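Local coordinates for TIGR00725 family protein (Thermotoga maritima, PDB 1RCU) that is of unknown function but belongs to the SLOG superfamily of Rossmann-like proteins, whose members probably bind nucleotide-derived ligands, at residues A[144-149]-A[187-192]. Sequence-based numbering, arbitrary orientation.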
loop_
_atom_site.group_PDB
_atom_site.type_symbol
_atom_site.label_atom_id
_atom_site.label_comp_id
_atom_site.label_asym_id
_atom_site.label_seq_id
_atom_site.Cartn_x
_atom_site.Cartn_y
_atom_site.Cartn_z
ATOM N N PRO A 144 -22.649 1.320 -1.115
ATOM C CA PRO A 144 -23.803 0.768 -0.407
ATOM C C PRO A 144 -23.506 -0.669 -0.020
ATOM O O PRO A 144 -22.909 -1.432 -0.784
ATOM C CB PRO A 144 -24.934 0.884 -1.427
ATOM C CG PRO A 144 -24.203 0.855 -2.740
ATOM C CD PRO A 144 -23.011 1.731 -2.476
ATOM N N VAL A 145 -23.930 -1.013 1.185
ATOM C CA VAL A 145 -23.738 -2.329 1.750
ATOM C C VAL A 145 -25.099 -2.973 1.992
ATOM O O VAL A 145 -26.050 -2.319 2.448
ATOM C CB VAL A 145 -22.993 -2.256 3.132
ATOM C CG1 VAL A 145 -22.910 -3.650 3.753
ATOM C CG2 VAL A 145 -21.590 -1.657 2.960
ATOM N N ILE A 146 -25.188 -4.256 1.666
ATOM C CA ILE A 146 -26.398 -5.008 1.909
ATOM C C ILE A 146 -26.003 -6.149 2.837
ATOM O O ILE A 146 -25.210 -7.010 2.465
ATOM C CB ILE A 146 -26.987 -5.583 0.616
ATOM C CG1 ILE A 146 -27.342 -4.432 -0.333
ATOM C CG2 ILE A 146 -28.230 -6.452 0.948
ATOM C CD1 ILE A 146 -27.725 -4.886 -1.725
ATOM N N LEU A 147 -26.534 -6.133 4.056
ATOM C CA LEU A 147 -26.226 -7.176 5.030
ATOM C C LEU A 147 -27.222 -8.291 4.793
ATOM O O LEU A 147 -28.434 -8.043 4.709
ATOM C CB LEU A 147 -26.396 -6.659 6.475
ATOM C CG LEU A 147 -25.741 -5.343 6.938
ATOM C CD1 LEU A 147 -26.152 -5.015 8.375
ATOM C CD2 LEU A 147 -24.218 -5.445 6.846
ATOM N N LEU A 148 -26.728 -9.514 4.655
ATOM C CA LEU A 148 -27.622 -10.646 4.454
ATOM C C LEU A 148 -27.819 -11.200 5.863
ATOM O O LEU A 148 -27.018 -11.989 6.352
ATOM C CB LEU A 148 -26.970 -11.679 3.528
ATOM C CG LEU A 148 -27.915 -12.717 2.921
ATOM C CD1 LEU A 148 -29.112 -12.043 2.225
ATOM C CD2 LEU A 148 -27.142 -13.558 1.936
ATOM N N ARG A 149 -28.876 -10.737 6.516
ATOM C CA ARG A 149 -29.194 -11.117 7.888
ATOM C C ARG A 149 -29.471 -12.593 8.125
ATOM O O ARG A 149 -29.814 -13.335 7.208
ATOM C CB ARG A 149 -30.386 -10.287 8.362
ATOM C CG ARG A 149 -30.194 -8.830 8.060
ATOM C CD ARG A 149 -29.060 -8.249 8.862
ATOM N NE ARG A 149 -29.628 -7.550 10.002
ATOM C CZ ARG A 149 -29.950 -8.128 11.148
ATOM N NH1 ARG A 149 -29.746 -9.422 11.332
ATOM N NH2 ARG A 149 -30.524 -7.405 12.079
ATOM N N GLN A 187 -32.678 -7.923 -5.122
ATOM C CA GLN A 187 -33.761 -7.011 -5.391
ATOM C C GLN A 187 -33.328 -5.594 -5.023
ATOM O O GLN A 187 -33.598 -4.635 -5.739
ATOM C CB GLN A 187 -34.951 -7.458 -4.558
ATOM C CG GLN A 187 -36.248 -6.797 -4.849
ATOM C CD GLN A 187 -37.358 -7.386 -3.996
ATOM O OE1 GLN A 187 -37.597 -8.598 -4.026
ATOM N NE2 GLN A 187 -38.025 -6.538 -3.215
ATOM N N ILE A 188 -32.645 -5.482 -3.896
ATOM C CA ILE A 188 -32.142 -4.206 -3.406
ATOM C C ILE A 188 -31.041 -3.667 -4.337
ATOM O O ILE A 188 -30.961 -2.465 -4.592
ATOM C CB ILE A 188 -31.595 -4.386 -1.967
ATOM C CG1 ILE A 188 -32.741 -4.752 -1.030
ATOM C CG2 ILE A 188 -30.945 -3.123 -1.473
ATOM C CD1 ILE A 188 -32.294 -5.208 0.339
ATOM N N ILE A 189 -30.193 -4.558 -4.848
ATOM C CA ILE A 189 -29.123 -4.153 -5.760
ATOM C C ILE A 189 -29.741 -3.579 -7.027
ATOM O O ILE A 189 -29.278 -2.567 -7.540
ATOM C CB ILE A 189 -28.233 -5.347 -6.174
ATOM C CG1 ILE A 189 -27.522 -5.924 -4.947
ATOM C CG2 ILE A 189 -27.217 -4.906 -7.218
ATOM C CD1 ILE A 189 -26.796 -7.246 -5.210
ATOM N N GLU A 190 -30.772 -4.245 -7.541
ATOM C CA GLU A 190 -31.444 -3.781 -8.745
ATOM C C GLU A 190 -32.056 -2.412 -8.469
ATOM O O GLU A 190 -31.939 -1.489 -9.274
ATOM C CB GLU A 190 -32.514 -4.793 -9.175
ATOM C CG GLU A 190 -31.929 -6.139 -9.577
ATOM C CD GLU A 190 -32.985 -7.142 -10.006
ATOM O OE1 GLU A 190 -33.895 -7.444 -9.207
ATOM O OE2 GLU A 190 -32.902 -7.647 -11.145
ATOM N N GLN A 191 -32.684 -2.283 -7.308
ATOM C CA GLN A 191 -33.293 -1.027 -6.887
ATOM C C GLN A 191 -32.198 0.033 -6.712
ATOM O O GLN A 191 -32.444 1.113 -6.185
ATOM C CB GLN A 191 -34.025 -1.226 -5.548
ATOM C CG GLN A 191 -35.273 -2.122 -5.609
ATOM C CD GLN A 191 -35.824 -2.476 -4.222
ATOM O OE1 GLN A 191 -36.084 -1.601 -3.399
ATOM N NE2 GLN A 191 -36.014 -3.769 -3.970
ATOM N N ILE A 192 -30.995 -0.296 -7.180
ATOM C CA ILE A 192 -29.807 0.559 -7.062
ATOM C C ILE A 192 -29.548 0.918 -5.598
ATOM O O ILE A 192 -28.662 0.297 -4.972
ATOM C CB ILE A 192 -29.928 1.891 -7.869
ATOM C CG1 ILE A 192 -29.655 1.641 -9.354
ATOM C CG2 ILE A 192 -28.934 2.931 -7.332
ATOM C CD1 ILE A 192 -30.801 0.997 -10.094
#
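Ile146, on strand 145-148, packs against Ile188 and Ile189 in the last turn of helix 182-190, and these three isoleucines make the whole close contact between 144-149 and 187-192. The tight end is the delta methyl of Ile146: its CD1 lies 3.4 Å from CG1 of Ile189 and 3.7 Å from CG2 of Ile188, and so fits between two successive residues of the helix. The CA-CB bond of Ile146 points toward the helix, and chi2 of 171° keeps CD1 anti to CA, so the branch reaches its full length. Ile188 meets it with its gamma methyl: chi1 of -65° puts CG1 beside the backbone N and leaves CG2 anti to it, and CG2 also lies 4.0 Å from Ile146 CG1. The approaches differ in direction, since Ile146 runs past Ile188 in the opposite sense but crosses Ile189 at roughly a right angle. Backbones stay well apart, with the CA atoms of Ile146 and Ile188 separated by 7.9 Å.

Val121 of the adjacent strand 121-125 touches both Ile146 and Ile189, whereas Ile188 reaches over to His177 and Ala179 of strand 176-179. The C-terminal helix therefore covers one face of the parallel sheet near its 176-179 edge, a helix-on-sheet layer of the Rossmann-like alpha/beta fold.

Packing gives way to solvent across Ile188, itself partly exposed. Gln187 and Glu190 are exposed on the helix, as is Gln191 just past its end, whose NE2 makes a weak, bent hydrogen bond to Gln187 O at 3.1 Å (124° at the hydrogen).

With 153 Å² buried, counting both sides, and no hydrogen bond joining them, the segments meet through apolar packing, so the fit probably depends on the shapes of the branched side chains rather than on polar pairing.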